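Local coordinates for IMC sub-compartment protein ISP1 (Toxoplasma gondii, PDB 4CHM) that adopts a pleckstrin homology fold and belongs to the inner membrane complex sub-compartment proteins critical for replication of the parasite, at residues Arg58-Leu69 against Val91-Ile102; Arg19-Leu27 against Cys38-Leu49. One frame throughout, in Å; residues are numbered along the deposited sequence. Where two conformers were deposited one is given.

Overall arrangement
From the N terminus, helix 10-22 runs into strand 24-29, and interaction 2 closes the first loop where this helix end and strand meet strand 35-43. The turn after N43 then leads into strand 48-53, which pairs with strand 56-61. Only after that does interaction 1 open: it closes a longer loop, from strands 56-61 and 65-69 across helix 72-76 to strands 90-95 and 101-105. The two contacts therefore follow in series, neither nested nor crossed, with centres about 14 Å apart. They touch through backbone pairing of I60 with L49 and L62 with S47, and strand 24-29 neighbours strand 101-105, so both belong to one antiparallel sheet.

Interaction 1 (Arg58-Leu69 against Val91-Ile102); sequences RVIPLSDIKALL and VALHLLESGNCI. With SO4 (sulfate ion), chain F.
D64 grips the turn after strand 91-95 with two acceptors: its carbonyl O takes the amide of L96 (N to O 2.6 Å), and its carboxylate OD1 takes that of E97 (N to OD1 2.8 Å). With CG anti to the backbone N (chi1 -172°), the short aspartate side chain reaches these amides, while OD2 accepts from a water that in turn accepts from S98 N. Near the same turn R58, S98 and N100 hold a sulfate, probably from the crystallisation liquor; R58 NH2 lies 2.7 Å from its O4, and I102 CD1 sits over one guanidinium face, 3.8 Å above the plane and offset toward the rim. Strands 65-69 and 91-95 pair antiparallel in the pleckstrin homology sheet. A classic beta bulge interrupts them: K66 and A67 both face H94, whose O receives K66 N nearly end-on and A67 N weakly. Beyond it L69 and A92 exchange two backbone hydrogen bonds. On the face carrying I65, L68, L93 and L95, branched aliphatic side chains pack together: L68 CD2 meets L93 CD2 at 3.6 Å, and I60 crosses L95 at about a right angle. I60 and I102 meet tip to tip through their CD1 atoms, while V91 CG1 packs on L68 CB.

Interaction 2 (Arg19-Leu27 against Cys38-Leu49); sequences RLLAGMAVL and CILHYNEADSSL
The carbonyl O of L20, near the end of helix 10-22, is met by three groups: it accepts from Y42 N (3.0 Å) and weakly from G23 N, and the CA-H of H41 makes a further contact with it. Y42 N comes in from above the carbonyl plane, 49° out of it. The H41 ring, its CG anti to the backbone N (chi1 179°), turns its edge to the same helix exit, with NE2 2.9 Å from L21 O and G23 N in its plane. G23 suits this exit: its phi is positive, a backbone shape that glycine takes easily, and its CA lies close against I39 CG2. From here the strands pair: M24 and L40 exchange two backbone bonds, L40 N to M24 O being nearly straight at 174°, and V26 and C38 exchange two more.

Beneath them L20 reaches inward, and its forked end suits the place, CD1 lying 3.6 Å from L40 CG while CG and CD2 lie against Y42 CB. M24 lies alongside L40, V26 CG2 packs on L40 CB at 4.0 Å, and F115 of helix 109-125 touches both L20 and L40. L21 CD2 meets the edge of the Y42 ring. C38 is tied to C53 by a disulfide. The antiparallel hairpin of strands 24-29 and 35-43 has the C-terminal helix packed against it, as in pleckstrin homology domains, where that helix caps one end of the barrel.

Interaction 1 (Arg58-Leu69 against Val91-Ile102)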
loop_
_atom_site.group_PDB
_atom_site.type_symbol
_atom_site.label_atom_id
_atom_site.label_comp_id
_atom_site.label_asym_id
_atom_site.label_seq_id
_atom_site.Cartn_x
_atom_site.Cartn_y
_atom_site.Cartn_z
ATOM N N ARG A 58 0.453 6.098 -12.496
ATOM C CA ARG A 58 1.842 5.890 -12.167
ATOM C C ARG A 58 2.134 4.428 -11.997
ATOM O O ARG A 58 1.471 3.758 -11.266
ATOM C CB ARG A 58 2.271 6.660 -10.929
ATOM C CG ARG A 58 3.701 6.420 -10.520
ATOM C CD ARG A 58 4.189 7.420 -9.505
ATOM N NE ARG A 58 5.588 7.236 -9.212
ATOM C CZ ARG A 58 6.348 8.044 -8.495
ATOM N NH1 ARG A 58 5.880 9.127 -7.956
ATOM N NH2 ARG A 58 7.599 7.748 -8.329
ATOM N N VAL A 59 3.165 3.966 -12.661
ATOM C CA VAL A 59 3.555 2.588 -12.617
ATOM C C VAL A 59 4.815 2.408 -11.761
ATOM O O VAL A 59 5.820 2.998 -12.030
ATOM C CB VAL A 59 3.758 2.004 -14.033
ATOM C CG1 VAL A 59 4.408 0.646 -13.982
ATOM C CG2 VAL A 59 2.459 1.911 -14.810
ATOM N N ILE A 60 4.722 1.596 -10.730
ATOM C CA ILE A 60 5.869 1.287 -9.889
ATOM C C ILE A 60 6.222 -0.196 -10.015
ATOM O O ILE A 60 5.526 -1.064 -9.453
ATOM C CB ILE A 60 5.599 1.592 -8.399
ATOM C CG1 ILE A 60 5.189 3.050 -8.195
ATOM C CG2 ILE A 60 6.856 1.337 -7.574
ATOM C CD1 ILE A 60 3.792 3.211 -7.662
ATOM N N PRO A 61 7.303 -0.503 -10.758
ATOM C CA PRO A 61 7.847 -1.870 -10.742
ATOM C C PRO A 61 8.095 -2.359 -9.317
ATOM O O PRO A 61 8.542 -1.591 -8.458
ATOM C CB PRO A 61 9.185 -1.747 -11.498
ATOM C CG PRO A 61 9.110 -0.452 -12.237
ATOM C CD PRO A 61 8.190 0.452 -11.447
ATOM N N LEU A 62 7.810 -3.629 -9.073
ATOM C CA LEU A 62 8.030 -4.228 -7.763
ATOM C C LEU A 62 9.474 -4.061 -7.319
ATOM O O LEU A 62 9.784 -4.006 -6.121
ATOM C CB LEU A 62 7.690 -5.706 -7.814
ATOM C CG LEU A 62 6.842 -6.161 -6.655
ATOM C CD1 LEU A 62 5.574 -5.329 -6.599
ATOM C CD2 LEU A 62 6.520 -7.630 -6.822
ATOM N N SER A 63 10.368 -4.032 -8.291
ATOM C CA SER A 63 11.763 -4.003 -7.994
ATOM C C SER A 63 12.188 -2.588 -7.583
ATOM O O SER A 63 13.267 -2.405 -7.045
ATOM C CB SER A 63 12.576 -4.522 -9.183
ATOM O OG SER A 63 12.296 -3.772 -10.356
ATOM N N ASP A 64 11.295 -1.608 -7.746
ATOM C CA ASP A 64 11.572 -0.250 -7.261
ATOM C C ASP A 64 11.031 -0.004 -5.849
ATOM O O ASP A 64 11.149 1.086 -5.310
ATOM C CB ASP A 64 11.001 0.794 -8.225
ATOM C CG ASP A 64 11.419 2.203 -7.864
ATOM O OD1 ASP A 64 12.591 2.396 -7.501
ATOM O OD2 ASP A 64 10.573 3.114 -7.902
ATOM N N ILE A 65 10.392 -1.004 -5.280
ATOM C CA ILE A 65 9.837 -0.861 -3.963
ATOM C C ILE A 65 10.821 -1.446 -2.977
ATOM O O ILE A 65 10.905 -2.648 -2.817
ATOM C CB ILE A 65 8.462 -1.541 -3.834
ATOM C CG1 ILE A 65 7.455 -0.866 -4.772
ATOM C CG2 ILE A 65 7.961 -1.432 -2.387
ATOM C CD1 ILE A 65 6.277 -1.758 -5.149
ATOM N N LYS A 66 11.608 -0.562 -2.382
ATOM C CA LYS A 66 12.703 -0.909 -1.516
ATOM C C LYS A 66 12.180 -1.423 -0.160
ATOM O O LYS A 66 12.773 -2.312 0.439
ATOM C CB LYS A 66 13.554 0.343 -1.307
ATOM C CG LYS A 66 14.862 0.155 -0.570
ATOM C CD LYS A 66 15.513 1.525 -0.359
ATOM C CE LYS A 66 16.306 1.603 0.939
ATOM N NZ LYS A 66 17.282 0.483 1.044
ATOM N N ALA A 67 11.070 -0.865 0.309
ATOM C CA ALA A 67 10.589 -1.161 1.676
ATOM C C ALA A 67 9.113 -0.786 1.807
ATOM O O ALA A 67 8.652 0.136 1.145
ATOM C CB ALA A 67 11.412 -0.385 2.709
ATOM N N LEU A 68 8.419 -1.374 2.748
ATOM C CA LEU A 68 7.112 -0.917 3.078
ATOM C C LEU A 68 7.102 -0.351 4.464
ATOM O O LEU A 68 7.457 -1.003 5.381
ATOM C CB LEU A 68 6.063 -2.003 2.930
ATOM C CG LEU A 68 5.964 -2.739 1.623
ATOM C CD1 LEU A 68 5.478 -4.129 1.845
ATOM C CD2 LEU A 68 5.169 -2.027 0.575
ATOM N N LEU A 69 6.648 0.885 4.583
ATOM C CA LEU A 69 6.471 1.527 5.868
ATOM C C LEU A 69 5.052 1.239 6.364
ATOM O O LEU A 69 4.086 1.626 5.731
ATOM C CB LEU A 69 6.667 3.032 5.708
ATOM C CG LEU A 69 7.900 3.529 4.955
ATOM C CD1 LEU A 69 8.137 5.022 5.110
ATOM C CD2 LEU A 69 9.123 2.752 5.380
ATOM N N VAL A 91 -0.184 1.971 4.278
ATOM C CA VAL A 91 1.153 1.516 3.948
ATOM C C VAL A 91 1.775 2.500 2.959
ATOM O O VAL A 91 1.168 2.819 1.907
ATOM C CB VAL A 91 1.167 0.121 3.288
ATOM C CG1 VAL A 91 2.575 -0.409 3.229
ATOM C CG2 VAL A 91 0.247 -0.863 4.025
ATOM N N ALA A 92 2.999 2.922 3.242
ATOM C CA ALA A 92 3.758 3.743 2.275
ATOM C C ALA A 92 4.768 2.905 1.536
ATOM O O ALA A 92 5.524 2.153 2.149
ATOM C CB ALA A 92 4.446 4.898 2.972
ATOM N N LEU A 93 4.826 3.084 0.219
ATOM C CA LEU A 93 5.858 2.461 -0.583
ATOM C C LEU A 93 7.074 3.332 -0.587
ATOM O O LEU A 93 7.063 4.444 -1.143
ATOM C CB LEU A 93 5.389 2.264 -2.031
ATOM C CG LEU A 93 3.978 1.749 -2.266
ATOM C CD1 LEU A 93 3.689 1.843 -3.760
ATOM C CD2 LEU A 93 3.826 0.316 -1.752
ATOM N N HIS A 94 8.132 2.828 0.006
ATOM C CA HIS A 94 9.414 3.488 -0.034
ATOM C C HIS A 94 10.110 3.023 -1.303
ATOM O O HIS A 94 10.392 1.871 -1.458
ATOM C CB HIS A 94 10.231 3.107 1.206
ATOM C CG HIS A 94 11.507 3.861 1.349
ATOM N ND1 HIS A 94 12.572 3.382 2.059
ATOM C CD2 HIS A 94 11.885 5.060 0.873
ATOM C CE1 HIS A 94 13.558 4.248 2.008
ATOM N NE2 HIS A 94 13.164 5.280 1.299
ATOM N N LEU A 95 10.383 3.950 -2.196
ATOM C CA LEU A 95 10.896 3.620 -3.518
ATOM C C LEU A 95 12.423 3.656 -3.623
ATOM O O LEU A 95 13.034 4.516 -3.088
ATOM C CB LEU A 95 10.273 4.512 -4.591
ATOM C CG LEU A 95 8.764 4.649 -4.559
ATOM C CD1 LEU A 95 8.218 5.644 -5.549
ATOM C CD2 LEU A 95 8.105 3.306 -4.703
ATOM N N LEU A 96 12.998 2.671 -4.289
ATOM C CA LEU A 96 14.439 2.577 -4.450
ATOM C C LEU A 96 15.123 3.679 -5.241
ATOM O O LEU A 96 16.016 4.301 -4.748
ATOM C CB LEU A 96 14.772 1.236 -5.089
ATOM C CG LEU A 96 16.218 0.775 -5.282
ATOM C CD1 LEU A 96 17.108 1.133 -4.120
ATOM C CD2 LEU A 96 16.256 -0.711 -5.553
ATOM N N GLU A 97 14.628 4.002 -6.420
ATOM C CA GLU A 97 15.317 5.010 -7.235
ATOM C C GLU A 97 15.298 6.396 -6.610
ATOM O O GLU A 97 16.344 7.013 -6.452
ATOM C CB GLU A 97 14.748 5.073 -8.645
ATOM C CG GLU A 97 15.481 6.041 -9.573
ATOM C CD GLU A 97 14.901 6.023 -10.981
ATOM O OE1 GLU A 97 14.770 4.929 -11.569
ATOM O OE2 GLU A 97 14.559 7.095 -11.491
ATOM N N SER A 98 14.103 6.881 -6.265
ATOM C CA SER A 98 13.934 8.236 -5.771
ATOM C C SER A 98 14.228 8.318 -4.285
ATOM O O SER A 98 14.504 9.382 -3.774
ATOM C CB SER A 98 12.510 8.735 -6.051
ATOM O OG SER A 98 11.566 8.153 -5.158
ATOM N N GLY A 99 14.125 7.191 -3.589
ATOM C CA GLY A 99 14.169 7.192 -2.110
ATOM C C GLY A 99 12.955 7.817 -1.379
ATOM O O GLY A 99 12.930 7.880 -0.148
ATOM N N ASN A 100 11.959 8.296 -2.128
ATOM C CA ASN A 100 10.781 8.913 -1.518
ATOM C C ASN A 100 9.678 7.880 -1.323
ATOM O O ASN A 100 9.844 6.696 -1.659
ATOM C CB ASN A 100 10.280 10.090 -2.381
ATOM C CG ASN A 100 11.293 11.224 -2.458
ATOM O OD1 ASN A 100 11.908 11.593 -1.445
ATOM N ND2 ASN A 100 11.463 11.799 -3.658
ATOM N N CYS A 101 8.547 8.331 -0.785
ATOM C CA CYS A 101 7.542 7.427 -0.261
ATOM C C CYS A 101 6.139 7.786 -0.769
ATOM O O CYS A 101 5.752 8.946 -0.749
ATOM C CB CYS A 101 7.570 7.428 1.274
ATOM S SG CYS A 101 9.187 7.088 2.030
ATOM N N ILE A 102 5.372 6.784 -1.193
ATOM C CA ILE A 102 3.985 7.010 -1.556
ATOM C C ILE A 102 3.071 6.391 -0.524
ATOM O O ILE A 102 2.954 5.162 -0.450
ATOM C CB ILE A 102 3.669 6.429 -2.940
ATOM C CG1 ILE A 102 4.541 7.115 -4.025
ATOM C CG2 ILE A 102 2.181 6.620 -3.259
ATOM C CD1 ILE A 102 4.341 6.542 -5.431
HETATM S S SO4 F . 9.314 10.526 -6.854
HETATM O O1 SO4 F . 9.779 11.196 -5.608
HETATM O O2 SO4 F . 10.219 10.863 -7.959
HETATM O O3 SO4 F . 7.941 11.018 -7.161
HETATM O O4 SO4 F . 9.332 9.041 -6.675
HETATM O O HOH W 1 11.552 5.672 -7.341
#

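Interaction 2 (Arg19-Leu27 against Cys38-Leu49)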
loop_
_atom_site.group_PDB
_atom_site.type_symbol
_atom_site.label_atom_id
_atom_site.label_comp_id
_atom_site.label_asym_id
_atom_site.label_seq_id
_atom_site.Cartn_x
_atom_site.Cartn_y
_atom_site.Cartn_z
ATOM N N ARG A 19 -8.478 -8.928 -5.283
ATOM C CA ARG A 19 -8.925 -7.566 -5.469
ATOM C C ARG A 19 -7.853 -6.663 -6.097
ATOM O O ARG A 19 -8.154 -5.855 -6.919
ATOM C CB ARG A 19 -9.480 -6.988 -4.196
ATOM C CG ARG A 19 -10.801 -7.583 -3.772
ATOM C CD ARG A 19 -11.261 -6.984 -2.480
ATOM N NE ARG A 19 -10.614 -7.588 -1.362
ATOM C CZ ARG A 19 -9.982 -6.948 -0.401
ATOM N NH1 ARG A 19 -9.920 -5.660 -0.416
ATOM N NH2 ARG A 19 -9.433 -7.619 0.574
ATOM N N LEU A 20 -6.608 -6.869 -5.727
ATOM C CA LEU A 20 -5.489 -6.138 -6.325
ATOM C C LEU A 20 -5.366 -6.402 -7.815
ATOM O O LEU A 20 -5.050 -5.489 -8.592
ATOM C CB LEU A 20 -4.172 -6.495 -5.621
ATOM C CG LEU A 20 -2.944 -5.607 -5.760
ATOM C CD1 LEU A 20 -3.275 -4.123 -5.533
ATOM C CD2 LEU A 20 -1.812 -6.060 -4.830
ATOM N N LEU A 21 -5.644 -7.632 -8.231
ATOM C CA LEU A 21 -5.560 -7.977 -9.641
ATOM C C LEU A 21 -6.706 -7.367 -10.413
ATOM O O LEU A 21 -6.567 -7.065 -11.596
ATOM C CB LEU A 21 -5.569 -9.506 -9.843
ATOM C CG LEU A 21 -4.393 -10.295 -9.280
ATOM C CD1 LEU A 21 -4.649 -11.782 -9.442
ATOM C CD2 LEU A 21 -3.085 -9.889 -9.965
ATOM N N ALA A 22 -7.855 -7.235 -9.761
ATOM C CA ALA A 22 -9.044 -6.681 -10.394
ATOM C C ALA A 22 -9.021 -5.138 -10.284
ATOM O O ALA A 22 -9.821 -4.431 -10.923
ATOM C CB ALA A 22 -10.296 -7.249 -9.718
ATOM N N GLY A 23 -8.068 -4.625 -9.508
ATOM C CA GLY A 23 -8.030 -3.200 -9.206
ATOM C C GLY A 23 -8.868 -2.899 -7.985
ATOM O O GLY A 23 -9.911 -3.497 -7.809
ATOM N N MET A 24 -8.375 -2.039 -7.098
ATOM C CA MET A 24 -9.102 -1.748 -5.869
ATOM C C MET A 24 -8.987 -0.271 -5.453
ATOM O O MET A 24 -7.969 0.389 -5.710
ATOM C CB MET A 24 -8.601 -2.639 -4.732
ATOM C CG MET A 24 -7.144 -2.330 -4.338
ATOM S SD MET A 24 -6.490 -3.530 -3.147
ATOM C CE MET A 24 -7.475 -3.093 -1.711
ATOM N N ALA A 25 -9.979 0.217 -4.767
ATOM C CA ALA A 25 -10.008 1.581 -4.320
ATOM C C ALA A 25 -9.095 1.869 -3.113
ATOM O O ALA A 25 -9.128 1.189 -2.099
ATOM C CB ALA A 25 -11.433 1.981 -4.014
ATOM N N VAL A 26 -8.297 2.906 -3.260
ATOM C CA VAL A 26 -7.487 3.428 -2.190
ATOM C C VAL A 26 -7.347 4.919 -2.293
ATOM O O VAL A 26 -7.664 5.477 -3.265
ATOM C CB VAL A 26 -6.052 2.860 -2.161
ATOM C CG1 VAL A 26 -5.992 1.403 -1.891
ATOM C CG2 VAL A 26 -5.244 3.270 -3.345
ATOM N N LEU A 27 -6.814 5.520 -1.256
ATOM C CA LEU A 27 -6.369 6.890 -1.287
ATOM C C LEU A 27 -4.878 7.010 -1.254
ATOM O O LEU A 27 -4.201 6.250 -0.624
ATOM C CB LEU A 27 -6.924 7.688 -0.134
ATOM C CG LEU A 27 -8.393 7.673 0.153
ATOM C CD1 LEU A 27 -8.676 8.605 1.303
ATOM C CD2 LEU A 27 -9.169 8.066 -1.054
ATOM N N CYS A 38 -7.983 6.964 -5.757
ATOM C CA CYS A 38 -7.241 6.237 -6.743
ATOM C C CYS A 38 -7.652 4.776 -6.900
ATOM O O CYS A 38 -8.282 4.221 -6.054
ATOM C CB CYS A 38 -5.761 6.289 -6.398
ATOM S SG CYS A 38 -4.986 7.881 -6.212
ATOM N N ILE A 39 -7.237 4.165 -7.991
ATOM C CA ILE A 39 -7.284 2.725 -8.142
ATOM C C ILE A 39 -5.892 2.138 -8.126
ATOM O O ILE A 39 -5.001 2.579 -8.874
ATOM C CB ILE A 39 -7.968 2.347 -9.471
ATOM C CG1 ILE A 39 -9.421 2.899 -9.504
ATOM C CG2 ILE A 39 -7.853 0.845 -9.770
ATOM C CD1 ILE A 39 -10.354 2.248 -8.511
ATOM N N LEU A 40 -5.709 1.158 -7.246
ATOM C CA LEU A 40 -4.479 0.423 -7.098
ATOM C C LEU A 40 -4.633 -0.916 -7.764
ATOM O O LEU A 40 -5.614 -1.639 -7.524
ATOM C CB LEU A 40 -4.149 0.207 -5.617
ATOM C CG LEU A 40 -2.869 -0.539 -5.244
ATOM C CD1 LEU A 40 -1.606 0.248 -5.647
ATOM C CD2 LEU A 40 -2.857 -0.872 -3.739
ATOM N N HIS A 41 -3.641 -1.279 -8.560
ATOM C CA HIS A 41 -3.710 -2.485 -9.354
ATOM C C HIS A 41 -2.382 -3.176 -9.364
ATOM O O HIS A 41 -1.346 -2.534 -9.267
ATOM C CB HIS A 41 -4.147 -2.160 -10.785
ATOM C CG HIS A 41 -4.228 -3.364 -11.688
ATOM N ND1 HIS A 41 -3.273 -3.663 -12.583
ATOM C CD2 HIS A 41 -5.247 -4.316 -11.873
ATOM C CE1 HIS A 41 -3.636 -4.775 -13.293
ATOM N NE2 HIS A 41 -4.836 -5.163 -12.867
ATOM N N TYR A 42 -2.397 -4.497 -9.440
ATOM C CA TYR A 42 -1.154 -5.252 -9.684
ATOM C C TYR A 42 -1.182 -5.885 -11.036
ATOM O O TYR A 42 -2.141 -6.585 -11.369
ATOM C CB TYR A 42 -0.958 -6.360 -8.653
ATOM C CG TYR A 42 0.401 -7.043 -8.798
ATOM C CD1 TYR A 42 1.580 -6.305 -8.673
ATOM C CD2 TYR A 42 0.500 -8.383 -9.150
ATOM C CE1 TYR A 42 2.814 -6.900 -8.823
ATOM C CE2 TYR A 42 1.741 -8.992 -9.300
ATOM C CZ TYR A 42 2.890 -8.246 -9.136
ATOM O OH TYR A 42 4.134 -8.827 -9.290
ATOM N N ASN A 43 -0.103 -5.665 -11.801
ATOM C CA ASN A 43 0.098 -6.272 -13.125
ATOM C C ASN A 43 1.156 -7.378 -13.046
ATOM O O ASN A 43 2.349 -7.094 -13.015
ATOM C CB ASN A 43 0.540 -5.185 -14.133
ATOM C CG ASN A 43 0.616 -5.706 -15.563
ATOM O OD1 ASN A 43 1.428 -6.565 -15.880
ATOM N ND2 ASN A 43 -0.247 -5.193 -16.423
ATOM N N GLU A 44 0.721 -8.627 -12.968
ATOM C CA GLU A 44 1.660 -9.735 -12.710
ATOM C C GLU A 44 2.555 -10.063 -13.928
ATOM O O GLU A 44 3.663 -10.543 -13.757
ATOM C CB GLU A 44 0.932 -10.996 -12.206
ATOM C CG GLU A 44 -0.007 -11.626 -13.228
ATOM C CD GLU A 44 -1.206 -12.329 -12.588
ATOM O OE1 GLU A 44 -1.104 -12.738 -11.411
ATOM O OE2 GLU A 44 -2.256 -12.474 -13.262
ATOM N N ALA A 45 2.093 -9.733 -15.134
ATOM C CA ALA A 45 2.922 -9.884 -16.341
ATOM C C ALA A 45 4.293 -9.199 -16.162
ATOM O O ALA A 45 5.326 -9.871 -16.110
ATOM C CB ALA A 45 2.198 -9.350 -17.574
ATOM N N ASP A 46 4.303 -7.884 -15.981
ATOM C CA ASP A 46 5.569 -7.183 -15.757
ATOM C C ASP A 46 5.879 -6.956 -14.263
ATOM O O ASP A 46 6.804 -6.221 -13.921
ATOM C CB ASP A 46 5.614 -5.867 -16.539
ATOM C CG ASP A 46 4.869 -4.748 -15.842
ATOM O OD1 ASP A 46 4.201 -5.027 -14.828
ATOM O OD2 ASP A 46 4.934 -3.594 -16.314
ATOM N N SER A 47 5.119 -7.618 -13.392
ATOM C CA SER A 47 5.243 -7.457 -11.929
ATOM C C SER A 47 5.421 -5.980 -11.469
ATOM O O SER A 47 6.485 -5.571 -10.961
ATOM C CB SER A 47 6.328 -8.389 -11.363
ATOM O OG SER A 47 7.616 -7.907 -11.654
ATOM N N SER A 48 4.388 -5.178 -11.720
ATOM C CA SER A 48 4.369 -3.793 -11.267
ATOM C C SER A 48 3.004 -3.411 -10.659
ATOM O O SER A 48 1.974 -4.041 -10.950
ATOM C CB SER A 48 4.750 -2.856 -12.415
ATOM O OG SER A 48 3.807 -2.938 -13.477
ATOM N N LEU A 49 3.027 -2.426 -9.765
ATOM C CA LEU A 49 1.822 -1.816 -9.233
ATOM C C LEU A 49 1.526 -0.564 -10.036
ATOM O O LEU A 49 2.421 0.221 -10.317
ATOM C CB LEU A 49 2.039 -1.372 -7.772
ATOM C CG LEU A 49 2.023 -2.378 -6.629
ATOM C CD1 LEU A 49 2.387 -1.656 -5.344
ATOM C CD2 LEU A 49 0.684 -3.073 -6.481
#